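Local structure of pesticidal crystal protein Cry2Aa (Bacillus thuringiensis serovar kurstaki, 1I5P) at residues G66-I69 with G70-I73; L120-N123 with I124-N128; Q155-L158 with N159-Q163; N182-L185 with S186-D190; L205-Y208 with R209-R213. The protein promotes colloid-osmotic lysis by binding to midgut epithelial cells of dipteran and lepidopteran larvae. All blocks are in the same frame, centred on the assembly; numbering follows the deposited sequence.

Contact 1: residues G66-I69 with G70-I73; sequences GSLI and GKRI
A type I beta turn from Ser67 to Gly70, followed at once by an inverse gamma turn centred on Gly70, carries the chain from helix 53-65 to helix 74-81. The first turn is closed by Gly70 N giving its hydrogen to Ser67 O over 2.9 Å, a nearly straight bond (163°) in which the donor stands above the carbonyl plane. The second is closed by a weak bond, Lys71 N to Ile69 O at 2.8 Å. Ile69 O is used again by a water that donates to it over 2.9 Å, and the same water accepts from Arg72 N at 3.0 Å, linking Ile69 O to a residue one beyond the gamma turn. Among the side chains, Leu68 and Lys71 run alongside each other and point the same way. With CG beside its own backbone N (chi1 -65°) and the chain bent at chi2, Lys71 folds back over the turn: its CE lies 3.6 Å from Leu68 O, and its NZ is 3.8 Å from Leu68 CD1. Gly70 O receives Arg189 NH1 from helix 170-193. The lysine methylenes thus pass Leu68 O and its end lies beside the leucine methyl, while NZ finds its hydrogen-bond partner in Gln265; the two successive turns use Ser67 O and Ile69 O as acceptors, and the water adds a second donor at Ile69 O.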
loop_
_atom_site.group_PDB
_atom_site.type_symbol
_atom_site.label_atom_id
_atom_site.label_comp_id
_atom_site.label_asym_id
_atom_site.label_seq_id
_atom_site.Cartn_x
_atom_site.Cartn_y
_atom_site.Cartn_z
ATOM N N GLY A 66 -1.558 15.113 -5.326
ATOM C CA GLY A 66 -2.981 15.227 -5.061
ATOM C C GLY A 66 -3.564 16.623 -5.157
ATOM O O GLY A 66 -4.770 16.802 -5.015
ATOM N N SER A 67 -2.718 17.615 -5.410
ATOM C CA SER A 67 -3.187 18.995 -5.507
ATOM C C SER A 67 -2.462 19.799 -6.586
ATOM O O SER A 67 -1.236 19.772 -6.678
ATOM C CB SER A 67 -3.030 19.687 -4.154
ATOM O OG SER A 67 -3.316 21.064 -4.272
ATOM N N LEU A 68 -3.231 20.523 -7.393
ATOM C CA LEU A 68 -2.663 21.324 -8.471
ATOM C C LEU A 68 -1.653 22.341 -7.952
ATOM O O LEU A 68 -0.773 22.799 -8.690
ATOM C CB LEU A 68 -3.776 22.049 -9.237
ATOM C CG LEU A 68 -3.309 22.804 -10.494
ATOM C CD1 LEU A 68 -2.564 21.847 -11.422
ATOM C CD2 LEU A 68 -4.507 23.416 -11.208
ATOM N N ILE A 69 -1.769 22.685 -6.677
ATOM C CA ILE A 69 -0.866 23.657 -6.078
ATOM C C ILE A 69 0.556 23.109 -5.927
ATOM O O ILE A 69 1.507 23.875 -5.767
ATOM C CB ILE A 69 -1.396 24.106 -4.705
ATOM C CG1 ILE A 69 -0.593 25.305 -4.203
ATOM C CG2 ILE A 69 -1.311 22.963 -3.706
ATOM C CD1 ILE A 69 -1.240 26.008 -3.022
ATOM N N GLY A 70 0.698 21.788 -6.002
ATOM C CA GLY A 70 2.005 21.168 -5.858
ATOM C C GLY A 70 2.885 21.216 -7.095
ATOM O O GLY A 70 3.374 20.184 -7.557
ATOM N N LYS A 71 3.101 22.423 -7.612
ATOM C CA LYS A 71 3.913 22.644 -8.798
ATOM C C LYS A 71 5.405 22.449 -8.544
ATOM O O LYS A 71 6.148 22.062 -9.446
ATOM C CB LYS A 71 3.689 24.067 -9.329
ATOM C CG LYS A 71 2.283 24.360 -9.829
ATOM C CD LYS A 71 1.996 23.635 -11.133
ATOM C CE LYS A 71 0.655 24.070 -11.731
ATOM N NZ LYS A 71 0.456 23.506 -13.090
ATOM N N ARG A 72 5.845 22.722 -7.319
ATOM C CA ARG A 72 7.253 22.594 -6.983
ATOM C C ARG A 72 7.446 21.680 -5.780
ATOM O O ARG A 72 6.929 21.940 -4.687
ATOM C CB ARG A 72 7.848 23.974 -6.702
ATOM C CG ARG A 72 9.358 24.002 -6.643
ATOM C CD ARG A 72 9.864 25.402 -6.317
ATOM N NE ARG A 72 11.318 25.433 -6.168
ATOM C CZ ARG A 72 12.008 26.500 -5.778
ATOM N NH1 ARG A 72 11.381 27.635 -5.494
ATOM N NH2 ARG A 72 13.327 26.432 -5.674
ATOM N N ILE A 73 8.204 20.612 -5.990
ATOM C CA ILE A 73 8.449 19.627 -4.947
ATOM C C ILE A 73 9.828 19.684 -4.296
ATOM O O ILE A 73 9.941 19.667 -3.072
ATOM C CB ILE A 73 8.272 18.188 -5.505
ATOM C CG1 ILE A 73 6.836 17.967 -5.978
ATOM C CG2 ILE A 73 8.635 17.165 -4.435
ATOM C CD1 ILE A 73 6.637 16.645 -6.727
HETATM O O HOH W 1 4.299 23.729 -4.935
#

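Contact 2: residues L120-N123 with I124-N128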
loop_
_atom_site.group_PDB
_atom_site.type_symbol
_atom_site.label_atom_id
_atom_site.label_comp_id
_atom_site.label_asym_id
_atom_site.label_seq_id
_atom_site.Cartn_x
_atom_site.Cartn_y
_atom_site.Cartn_z
ATOM N N LEU A 120 24.820 15.469 -2.292
ATOM C CA LEU A 120 23.449 15.512 -2.772
ATOM C C LEU A 120 22.731 16.661 -2.061
ATOM O O LEU A 120 22.120 17.524 -2.697
ATOM C CB LEU A 120 22.768 14.176 -2.465
ATOM C CG LEU A 120 21.575 13.730 -3.304
ATOM C CD1 LEU A 120 21.898 13.845 -4.791
ATOM C CD2 LEU A 120 21.226 12.291 -2.950
ATOM N N GLN A 121 22.818 16.666 -0.735
ATOM C CA GLN A 121 22.201 17.711 0.075
ATOM C C GLN A 121 22.671 19.097 -0.373
ATOM O O GLN A 121 21.862 19.999 -0.571
ATOM C CB GLN A 121 22.548 17.488 1.552
ATOM C CG GLN A 121 22.098 18.584 2.506
ATOM C CD GLN A 121 23.006 19.799 2.488
ATOM O OE1 GLN A 121 24.226 19.681 2.609
ATOM N NE2 GLN A 121 22.413 20.976 2.338
ATOM N N ALA A 122 23.981 19.255 -0.541
ATOM C CA ALA A 122 24.556 20.535 -0.950
ATOM C C ALA A 122 24.128 20.976 -2.345
ATOM O O ALA A 122 23.648 22.094 -2.538
ATOM C CB ALA A 122 26.079 20.465 -0.884
ATOM N N ASN A 123 24.324 20.096 -3.318
ATOM C CA ASN A 123 23.977 20.384 -4.698
ATOM C C ASN A 123 22.512 20.781 -4.854
ATOM O O ASN A 123 22.192 21.724 -5.574
ATOM C CB ASN A 123 24.278 19.163 -5.563
ATOM C CG ASN A 123 25.759 18.847 -5.627
ATOM O OD1 ASN A 123 26.155 17.786 -6.103
ATOM N ND2 ASN A 123 26.590 19.777 -5.154
ATOM N N ILE A 124 21.626 20.053 -4.185
ATOM C CA ILE A 124 20.199 20.339 -4.258
ATOM C C ILE A 124 19.861 21.681 -3.623
ATOM O O ILE A 124 19.025 22.422 -4.143
ATOM C CB ILE A 124 19.366 19.244 -3.561
ATOM C CG1 ILE A 124 19.495 17.925 -4.336
ATOM C CG2 ILE A 124 17.914 19.683 -3.463
ATOM C CD1 ILE A 124 18.807 16.745 -3.671
ATOM N N ARG A 125 20.495 21.989 -2.494
ATOM C CA ARG A 125 20.242 23.259 -1.827
ATOM C C ARG A 125 20.718 24.385 -2.740
ATOM O O ARG A 125 20.052 25.410 -2.875
ATOM C CB ARG A 125 20.988 23.337 -0.492
ATOM C CG ARG A 125 20.859 24.699 0.206
ATOM C CD ARG A 125 21.809 24.795 1.387
ATOM N NE ARG A 125 23.121 24.267 1.030
ATOM C CZ ARG A 125 23.974 24.843 0.187
ATOM N NH1 ARG A 125 23.680 26.000 -0.402
ATOM N NH2 ARG A 125 25.118 24.238 -0.090
ATOM N N GLU A 126 21.875 24.180 -3.363
ATOM C CA GLU A 126 22.453 25.167 -4.270
ATOM C C GLU A 126 21.510 25.453 -5.434
ATOM O O GLU A 126 21.306 26.612 -5.804
ATOM C CB GLU A 126 23.804 24.668 -4.798
ATOM C CG GLU A 126 24.917 24.713 -3.755
ATOM C CD GLU A 126 26.112 23.832 -4.106
ATOM O OE1 GLU A 126 26.034 23.076 -5.100
ATOM O OE2 GLU A 126 27.125 23.887 -3.377
ATOM N N PHE A 127 20.935 24.397 -6.005
ATOM C CA PHE A 127 20.009 24.550 -7.120
ATOM C C PHE A 127 18.783 25.361 -6.721
ATOM O O PHE A 127 18.441 26.342 -7.383
ATOM C CB PHE A 127 19.540 23.193 -7.645
ATOM C CG PHE A 127 18.418 23.300 -8.646
ATOM C CD1 PHE A 127 18.667 23.736 -9.943
ATOM C CD2 PHE A 127 17.102 23.038 -8.267
ATOM C CE1 PHE A 127 17.625 23.915 -10.854
ATOM C CE2 PHE A 127 16.050 23.216 -9.171
ATOM C CZ PHE A 127 16.316 23.656 -10.467
ATOM N N ASN A 128 18.118 24.951 -5.646
ATOM C CA ASN A 128 16.925 25.656 -5.195
ATOM C C ASN A 128 17.198 27.111 -4.815
ATOM O O ASN A 128 16.369 27.979 -5.077
ATOM C CB ASN A 128 16.277 24.906 -4.029
ATOM C CG ASN A 128 15.641 23.595 -4.462
ATOM O OD1 ASN A 128 14.993 23.525 -5.504
ATOM N ND2 ASN A 128 15.814 22.553 -3.654
HETATM O O HOH W 2 23.175 22.894 4.065
#
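The Arg125 guanidinium has Ala122 O over one face, toward the rim and 3.6 Å from NH2, and Gln121 NE2 at its edge, 3.6 Å from NE. The Gln121 amide is turned 41° from the guanidinium plane; a water takes weak hydrogen bonds from both Gln121 NE2 and Arg125 NE, so the two donors share one acceptor. A bend at chi3 (44°) curls the arginine back over the helix and leaves NH2 4.0 Å from Ala122 CB. Farther round the helix, the Asn123 amide and Glu126 carboxylate lie side by side, their planes 32° apart, with a weak bond of 3.3 Å from Asn123 ND2 to Glu126 OE1. The other end of that amide, OD1, accepts from Arg160 NE of helix 145-160. On the buried side Leu120 CG meets Ile124 CD1 at 4.1 Å, next to Met183. Backbone bonds from Ile124, Arg125, Glu126 and Phe127 to the carbonyls four residues earlier keep this part of helix 107-135 regular. The polar side-chain links within the segment are weak, water-mediated or, as between Arg125 NH2 and Glu126 OE2, long, whereas Asn123 has its stronger partner in Arg160 of the neighbouring helix.

Contact 3: residues Q155-L158 with N159-Q163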
loop_
_atom_site.group_PDB
_atom_site.type_symbol
_atom_site.label_atom_id
_atom_site.label_comp_id
_atom_site.label_asym_id
_atom_site.label_seq_id
_atom_site.Cartn_x
_atom_site.Cartn_y
_atom_site.Cartn_z
ATOM N N GLN A 155 23.098 16.866 -14.214
ATOM C CA GLN A 155 24.309 16.076 -14.366
ATOM C C GLN A 155 24.800 15.612 -13.003
ATOM O O GLN A 155 25.311 14.503 -12.867
ATOM C CB GLN A 155 25.388 16.895 -15.071
ATOM C CG GLN A 155 26.646 16.103 -15.387
ATOM C CD GLN A 155 26.352 14.846 -16.178
ATOM O OE1 GLN A 155 25.748 14.902 -17.249
ATOM N NE2 GLN A 155 26.777 13.700 -15.652
ATOM N N LEU A 156 24.638 16.459 -11.990
ATOM C CA LEU A 156 25.064 16.094 -10.647
ATOM C C LEU A 156 24.230 14.926 -10.120
ATOM O O LEU A 156 24.744 14.062 -9.414
ATOM C CB LEU A 156 24.958 17.304 -9.709
ATOM C CG LEU A 156 26.051 18.355 -9.935
ATOM C CD1 LEU A 156 25.753 19.609 -9.137
ATOM C CD2 LEU A 156 27.408 17.769 -9.540
ATOM N N PHE A 157 22.946 14.898 -10.468
ATOM C CA PHE A 157 22.069 13.811 -10.039
ATOM C C PHE A 157 22.547 12.500 -10.669
ATOM O O PHE A 157 22.602 11.458 -10.013
ATOM C CB PHE A 157 20.625 14.085 -10.472
ATOM C CG PHE A 157 19.787 14.764 -9.420
ATOM C CD1 PHE A 157 19.027 15.886 -9.737
ATOM C CD2 PHE A 157 19.719 14.254 -8.126
ATOM C CE1 PHE A 157 18.206 16.493 -8.784
ATOM C CE2 PHE A 157 18.903 14.849 -7.165
ATOM C CZ PHE A 157 18.141 15.972 -7.496
ATOM N N LEU A 158 22.883 12.569 -11.953
ATOM C CA LEU A 158 23.355 11.411 -12.697
ATOM C C LEU A 158 24.680 10.876 -12.157
ATOM O O LEU A 158 24.948 9.680 -12.238
ATOM C CB LEU A 158 23.509 11.771 -14.177
ATOM C CG LEU A 158 22.232 12.179 -14.914
ATOM C CD1 LEU A 158 22.563 12.512 -16.365
ATOM C CD2 LEU A 158 21.218 11.045 -14.843
ATOM N N ASN A 159 25.504 11.765 -11.607
ATOM C CA ASN A 159 26.797 11.362 -11.060
ATOM C C ASN A 159 26.685 10.756 -9.672
ATOM O O ASN A 159 27.500 9.919 -9.290
ATOM C CB ASN A 159 27.752 12.552 -10.975
ATOM C CG ASN A 159 28.151 13.081 -12.330
ATOM O OD1 ASN A 159 27.846 12.483 -13.361
ATOM N ND2 ASN A 159 28.852 14.207 -12.336
ATOM N N ARG A 160 25.680 11.177 -8.915
ATOM C CA ARG A 160 25.534 10.679 -7.557
ATOM C C ARG A 160 24.657 9.445 -7.340
ATOM O O ARG A 160 25.034 8.551 -6.588
ATOM C CB ARG A 160 25.061 11.816 -6.651
ATOM C CG ARG A 160 25.999 13.017 -6.647
ATOM C CD ARG A 160 25.780 13.878 -5.420
ATOM N NE ARG A 160 26.554 15.118 -5.459
ATOM C CZ ARG A 160 27.833 15.230 -5.113
ATOM N NH1 ARG A 160 28.512 14.174 -4.689
ATOM N NH2 ARG A 160 28.432 16.408 -5.182
ATOM N N LEU A 161 23.501 9.384 -7.992
ATOM C CA LEU A 161 22.598 8.247 -7.802
ATOM C C LEU A 161 23.255 6.863 -7.890
ATOM O O LEU A 161 23.008 6.004 -7.040
ATOM C CB LEU A 161 21.421 8.325 -8.784
ATOM C CG LEU A 161 20.408 9.487 -8.703
ATOM C CD1 LEU A 161 19.011 8.908 -8.597
ATOM C CD2 LEU A 161 20.688 10.408 -7.516
ATOM N N PRO A 162 24.098 6.631 -8.912
ATOM C CA PRO A 162 24.753 5.330 -9.053
ATOM C C PRO A 162 25.479 4.872 -7.802
ATOM O O PRO A 162 25.618 3.673 -7.560
ATOM C CB PRO A 162 25.687 5.551 -10.240
ATOM C CG PRO A 162 24.885 6.490 -11.091
ATOM C CD PRO A 162 24.434 7.500 -10.053
ATOM N N GLN A 163 25.930 5.818 -6.992
ATOM C CA GLN A 163 26.642 5.465 -5.775
ATOM C C GLN A 163 25.749 4.818 -4.728
ATOM O O GLN A 163 26.230 4.370 -3.691
ATOM C CB GLN A 163 27.322 6.698 -5.199
ATOM C CG GLN A 163 28.402 7.238 -6.115
ATOM C CD GLN A 163 29.370 6.152 -6.553
ATOM O OE1 GLN A 163 30.058 5.546 -5.727
ATOM N NE2 GLN A 163 29.427 5.898 -7.857
#
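At the C-terminal end of helix 145-160 in the N-terminal helical bundle, the chain passes from alpha-helix into a 3-10 segment, and the hydrogen bonds record the change. Leu161 N still makes a nearly straight bond to Phe157 O (3.0 Å, 173°), but Asn159 N and Arg160 N each divide between two carbonyls, adding weak bonds three residues back to those four back. Farther on, Gln163 N turns to Arg160 O. Pro162 has no N-H to give Leu158 O; its CD rests there instead, 3.1 Å away. Of the polar side chains, Gln155 and Asn159 join on the exposed side. Bent at chi2 (54°), Gln155 brings NE2 to within 2.8 Å of Asn159 OD1; the acceptor lies in the plane of the glutamine amide, whereas the donor stands above the asparagine carbonyl plane, the two amides being 49° apart. Arg160 passes its CG by Leu156 O and forms a salt bridge through NH1 with Glu116 of helix 107-135. The apolar pair faces inward, where Phe157 stacks on His184. Leu161, with its CG beside its own backbone N, turns one methyl to the edge of the phenylalanine ring: CD2 lies near the ring plane, 4.0 Å from Phe157 CD2.

Contact 4: residues N182-L185 with S186-D190; sequences NMHL and SFIRD
Ser186 and Asn182 meet through a hydroxyl that folds back along helix 170-193: with OG beside its own backbone N (chi1 -67°), Ser186 donates to Asn182 O at 2.5 Å. Ser186 N reaches the same oxygen over 2.9 Å from the opposite face of the carbonyl plane, so one residue grips it twice and the buried hydroxyl spends its proton within the helix. His184 takes the other course. Its CG is anti to the backbone N (chi1 -169°), which swings the imidazole forward to the next turn, where Ile188 CD1 sits over one face in a CH-pi contact, 3.9 Å from the ring centroid and 22° off the normal. Phe187 CD2 comes to the edge of that imidazole in its plane, 3.9 Å from His184 CD2, while His184 O lies at the edge of the phenylalanine ring. The same Ile188 CD1 lies 4.3 Å from Leu185 CD2. Every residue that touches here is buried. This is the helix at the heart of the bundle: Met153 of helix 145-160 packs on Phe187, Tyr219 of helix 202-232 is hydrogen-bonded through its OH to His184 ND1, Phe127 of helix 107-135 meets Phe187 edge-to-face, and helix 74-81 packs against Met183 and Ser186.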
loop_
_atom_site.group_PDB
_atom_site.type_symbol
_atom_site.label_atom_id
_atom_site.label_comp_id
_atom_site.label_asym_id
_atom_site.label_seq_id
_atom_site.Cartn_x
_atom_site.Cartn_y
_atom_site.Cartn_z
ATOM N N ASN A 182 13.800 9.893 -5.583
ATOM C CA ASN A 182 12.713 10.827 -5.296
ATOM C C ASN A 182 13.165 12.241 -5.628
ATOM O O ASN A 182 12.437 13.016 -6.244
ATOM C CB ASN A 182 12.327 10.795 -3.812
ATOM C CG ASN A 182 11.334 9.705 -3.481
ATOM O OD1 ASN A 182 10.685 9.153 -4.363
ATOM N ND2 ASN A 182 11.189 9.410 -2.193
ATOM N N MET A 183 14.381 12.567 -5.208
ATOM C CA MET A 183 14.934 13.891 -5.437
ATOM C C MET A 183 15.131 14.211 -6.913
ATOM O O MET A 183 14.764 15.290 -7.371
ATOM C CB MET A 183 16.257 14.035 -4.682
ATOM C CG MET A 183 16.104 13.937 -3.165
ATOM S SD MET A 183 17.687 13.779 -2.313
ATOM C CE MET A 183 17.326 12.524 -1.091
ATOM N N HIS A 184 15.703 13.273 -7.660
ATOM C CA HIS A 184 15.941 13.489 -9.084
ATOM C C HIS A 184 14.643 13.611 -9.886
ATOM O O HIS A 184 14.493 14.526 -10.704
ATOM C CB HIS A 184 16.788 12.350 -9.665
ATOM C CG HIS A 184 17.301 12.626 -11.048
ATOM N ND1 HIS A 184 17.794 11.634 -11.869
ATOM C CD2 HIS A 184 17.396 13.779 -11.752
ATOM C CE1 HIS A 184 18.165 12.164 -13.020
ATOM N NE2 HIS A 184 17.935 13.464 -12.977
ATOM N N LEU A 185 13.708 12.691 -9.658
ATOM C CA LEU A 185 12.443 12.709 -10.384
ATOM C C LEU A 185 11.606 13.928 -10.020
ATOM O O LEU A 185 10.913 14.485 -10.877
ATOM C CB LEU A 185 11.659 11.420 -10.119
ATOM C CG LEU A 185 12.254 10.158 -10.759
ATOM C CD1 LEU A 185 11.423 8.936 -10.383
ATOM C CD2 LEU A 185 12.299 10.323 -12.274
ATOM N N SER A 186 11.681 14.340 -8.755
ATOM C CA SER A 186 10.946 15.510 -8.287
ATOM C C SER A 186 11.516 16.739 -8.990
ATOM O O SER A 186 10.779 17.651 -9.381
ATOM C CB SER A 186 11.097 15.669 -6.773
ATOM O OG SER A 186 10.458 14.604 -6.078
ATOM N N PHE A 187 12.842 16.743 -9.129
ATOM C CA PHE A 187 13.587 17.813 -9.786
ATOM C C PHE A 187 13.122 17.945 -11.233
ATOM O O PHE A 187 12.806 19.037 -11.703
ATOM C CB PHE A 187 15.091 17.489 -9.740
ATOM C CG PHE A 187 15.909 18.208 -10.783
ATOM C CD1 PHE A 187 16.188 19.567 -10.657
ATOM C CD2 PHE A 187 16.392 17.525 -11.899
ATOM C CE1 PHE A 187 16.936 20.240 -11.625
ATOM C CE2 PHE A 187 17.144 18.193 -12.873
ATOM C CZ PHE A 187 17.414 19.555 -12.733
ATOM N N ILE A 188 13.084 16.819 -11.933
ATOM C CA ILE A 188 12.651 16.792 -13.322
ATOM C C ILE A 188 11.220 17.315 -13.460
ATOM O O ILE A 188 10.930 18.131 -14.331
ATOM C CB ILE A 188 12.753 15.360 -13.887
ATOM C CG1 ILE A 188 14.231 14.953 -13.953
ATOM C CG2 ILE A 188 12.087 15.278 -15.264
ATOM C CD1 ILE A 188 14.470 13.469 -14.225
ATOM N N ARG A 189 10.334 16.852 -12.585
ATOM C CA ARG A 189 8.947 17.292 -12.613
ATOM C C ARG A 189 8.873 18.798 -12.364
ATOM O O ARG A 189 8.056 19.490 -12.966
ATOM C CB ARG A 189 8.130 16.552 -11.546
ATOM C CG ARG A 189 6.621 16.777 -11.637
ATOM C CD ARG A 189 5.913 16.118 -10.466
ATOM N NE ARG A 189 4.456 16.089 -10.608
ATOM C CZ ARG A 189 3.618 16.843 -9.906
ATOM N NH1 ARG A 189 4.084 17.702 -9.009
ATOM N NH2 ARG A 189 2.309 16.718 -10.078
ATOM N N ASP A 190 9.726 19.302 -11.476
ATOM C CA ASP A 190 9.738 20.731 -11.169
ATOM C C ASP A 190 10.071 21.549 -12.412
ATOM O O ASP A 190 9.419 22.555 -12.692
ATOM C CB ASP A 190 10.757 21.041 -10.067
ATOM C CG ASP A 190 10.240 20.707 -8.671
ATOM O OD1 ASP A 190 9.053 20.340 -8.537
ATOM O OD2 ASP A 190 11.022 20.825 -7.704
#

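Contact 5: residues L205-Y208 with R209-R213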
loop_
_atom_site.group_PDB
_atom_site.type_symbol
_atom_site.label_atom_id
_atom_site.label_comp_id
_atom_site.label_asym_id
_atom_site.label_seq_id
_atom_site.Cartn_x
_atom_site.Cartn_y
_atom_site.Cartn_z
ATOM N N LEU A 205 12.132 21.840 -22.327
ATOM C CA LEU A 205 10.893 21.309 -21.777
ATOM C C LEU A 205 10.595 19.935 -22.354
ATOM O O LEU A 205 10.327 18.990 -21.615
ATOM C CB LEU A 205 9.724 22.257 -22.075
ATOM C CG LEU A 205 8.321 21.733 -21.754
ATOM C CD1 LEU A 205 8.268 21.218 -20.316
ATOM C CD2 LEU A 205 7.307 22.852 -21.961
ATOM N N ARG A 206 10.641 19.831 -23.676
ATOM C CA ARG A 206 10.375 18.565 -24.330
ATOM C C ARG A 206 11.346 17.491 -23.851
ATOM O O ARG A 206 10.951 16.348 -23.606
ATOM C CB ARG A 206 10.484 18.710 -25.843
ATOM C CG ARG A 206 10.177 17.419 -26.581
ATOM C CD ARG A 206 8.739 16.968 -26.332
ATOM N NE ARG A 206 8.663 15.551 -25.982
ATOM C CZ ARG A 206 7.528 14.872 -25.844
ATOM N NH1 ARG A 206 6.358 15.474 -26.026
ATOM N NH2 ARG A 206 7.562 13.586 -25.519
ATOM N N THR A 207 12.619 17.853 -23.725
ATOM C CA THR A 207 13.628 16.906 -23.263
ATOM C C THR A 207 13.301 16.424 -21.849
ATOM O O THR A 207 13.372 15.231 -21.567
ATOM C CB THR A 207 15.038 17.540 -23.278
ATOM O OG1 THR A 207 15.413 17.833 -24.630
ATOM C CG2 THR A 207 16.066 16.597 -22.666
ATOM N N TYR A 208 12.935 17.344 -20.961
ATOM C CA TYR A 208 12.611 16.958 -19.592
ATOM C C TYR A 208 11.345 16.130 -19.462
ATOM O O TYR A 208 11.190 15.386 -18.501
ATOM C CB TYR A 208 12.558 18.188 -18.675
ATOM C CG TYR A 208 13.922 18.494 -18.101
ATOM C CD1 TYR A 208 14.949 18.962 -18.921
ATOM C CD2 TYR A 208 14.226 18.197 -16.769
ATOM C CE1 TYR A 208 16.244 19.115 -18.442
ATOM C CE2 TYR A 208 15.525 18.348 -16.278
ATOM C CZ TYR A 208 16.526 18.800 -17.122
ATOM O OH TYR A 208 17.817 18.897 -16.654
ATOM N N ARG A 209 10.433 16.243 -20.420
ATOM C CA ARG A 209 9.230 15.421 -20.353
ATOM C C ARG A 209 9.697 13.976 -20.563
ATOM O O ARG A 209 9.219 13.060 -19.896
ATOM C CB ARG A 209 8.229 15.806 -21.451
ATOM C CG ARG A 209 7.557 17.170 -21.299
ATOM C CD ARG A 209 6.541 17.368 -22.424
ATOM N NE ARG A 209 5.903 18.684 -22.440
ATOM C CZ ARG A 209 4.888 19.053 -21.663
ATOM N NH1 ARG A 209 4.370 18.211 -20.780
ATOM N NH2 ARG A 209 4.366 20.266 -21.798
ATOM N N ASP A 210 10.638 13.779 -21.489
ATOM C CA ASP A 210 11.162 12.439 -21.760
ATOM C C ASP A 210 11.972 11.953 -20.569
ATOM O O ASP A 210 11.975 10.761 -20.258
ATOM C CB ASP A 210 12.044 12.423 -23.014
ATOM C CG ASP A 210 11.248 12.572 -24.296
ATOM O OD1 ASP A 210 10.028 12.306 -24.279
ATOM O OD2 ASP A 210 11.850 12.942 -25.327
ATOM N N TYR A 211 12.665 12.876 -19.910
ATOM C CA TYR A 211 13.451 12.527 -18.734
ATOM C C TYR A 211 12.550 11.923 -17.652
ATOM O O TYR A 211 12.856 10.871 -17.088
ATOM C CB TYR A 211 14.152 13.768 -18.172
ATOM C CG TYR A 211 15.455 14.144 -18.852
ATOM C CD1 TYR A 211 16.165 15.275 -18.448
ATOM C CD2 TYR A 211 15.992 13.363 -19.875
ATOM C CE1 TYR A 211 17.378 15.620 -19.041
ATOM C CE2 TYR A 211 17.207 13.699 -20.477
ATOM C CZ TYR A 211 17.893 14.827 -20.053
ATOM O OH TYR A 211 19.105 15.156 -20.614
ATOM N N LEU A 212 11.438 12.593 -17.364
ATOM C CA LEU A 212 10.523 12.107 -16.339
ATOM C C LEU A 212 10.089 10.677 -16.644
ATOM O O LEU A 212 10.102 9.812 -15.770
ATOM C CB LEU A 212 9.289 13.009 -16.243
ATOM C CG LEU A 212 8.341 12.675 -15.080
ATOM C CD1 LEU A 212 9.091 12.792 -13.756
ATOM C CD2 LEU A 212 7.138 13.616 -15.094
ATOM N N ARG A 213 9.709 10.429 -17.892
ATOM C CA ARG A 213 9.282 9.095 -18.276
ATOM C C ARG A 213 10.434 8.094 -18.248
ATOM O O ARG A 213 10.342 7.051 -17.594
ATOM C CB ARG A 213 8.670 9.094 -19.678
ATOM C CG ARG A 213 8.231 7.696 -20.135
ATOM C CD ARG A 213 8.251 7.566 -21.651
ATOM N NE ARG A 213 7.787 6.258 -22.120
ATOM C CZ ARG A 213 8.557 5.181 -22.282
ATOM N NH1 ARG A 213 9.856 5.227 -22.020
ATOM N NH2 ARG A 213 8.020 4.051 -22.723
#
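Arg209 and Leu205 touch along the outer side of helix 202-232, and the arginine can be followed from its root. CB lies 3.5 Å from Arg206 O; CG, placed beside its own backbone N (chi1 -69°), passes Leu205 O at 3.3 Å. CD lies over one face of the Arg206 guanidinium, NE comes against Leu205 CG, and NH2 ends 3.9 Å from Leu205 CD2, with the leucine's CD1 over a face of the guanidinium. At the tip NH1 is hydrogen-bonded to Leu632 O near the C-terminus of the chain. Arg206 crosses it at about a right angle, bent at chi2 and chi3, and its NH2 forms a salt bridge with Asp210 OD1 at 3.0 Å; the oxygen is met on its syn side, but the two flat groups are 63° apart. On the side facing the bundle, Tyr211 presents an edge to Tyr208, with CD1 over the centre of that ring, centroids 4.8 Å apart and planes at 64°: a T-shaped pair. Thr207 CG2 covers a face of the Tyr211 ring, 3.9 Å from its centroid, in a CH-pi contact, while Thr207 OG1 is hydrogen-bonded to Ala203 O. Tyr208 continues inward to Phe187 and Ile188. A salt bridge and an arginine on one side, with the tyrosine pair turned toward neighbouring helices, mark an amphipathic outer helix in the helical bundle of a three-domain Cry toxin.

In the fold
All five contacts belong to the N-terminal helical bundle, and contact 4, on helix 170-193, touches each of the others, with centres 11 to 13 Å away. To contact 1 it is joined by polar bonds, Ile73 N to Asp190 OD1 at 2.7 Å; to contacts 2, 3 and 5 by packing that includes the sulfur of Met183 against contact 2 and Phe157 CD1 to His184 CD2 at 3.3 Å. Contacts 2 and 3 meet directly through Asn123 OD1 and Arg160 NE, 2.8 Å apart. Contacts 1 and 2 touch more weakly, Arg72 NH2 lying 3.4 Å from Asn128 OD1. Contact 5 stays about 8, 8 and 6 Å (nearest atoms) from contacts 1, 2 and 3.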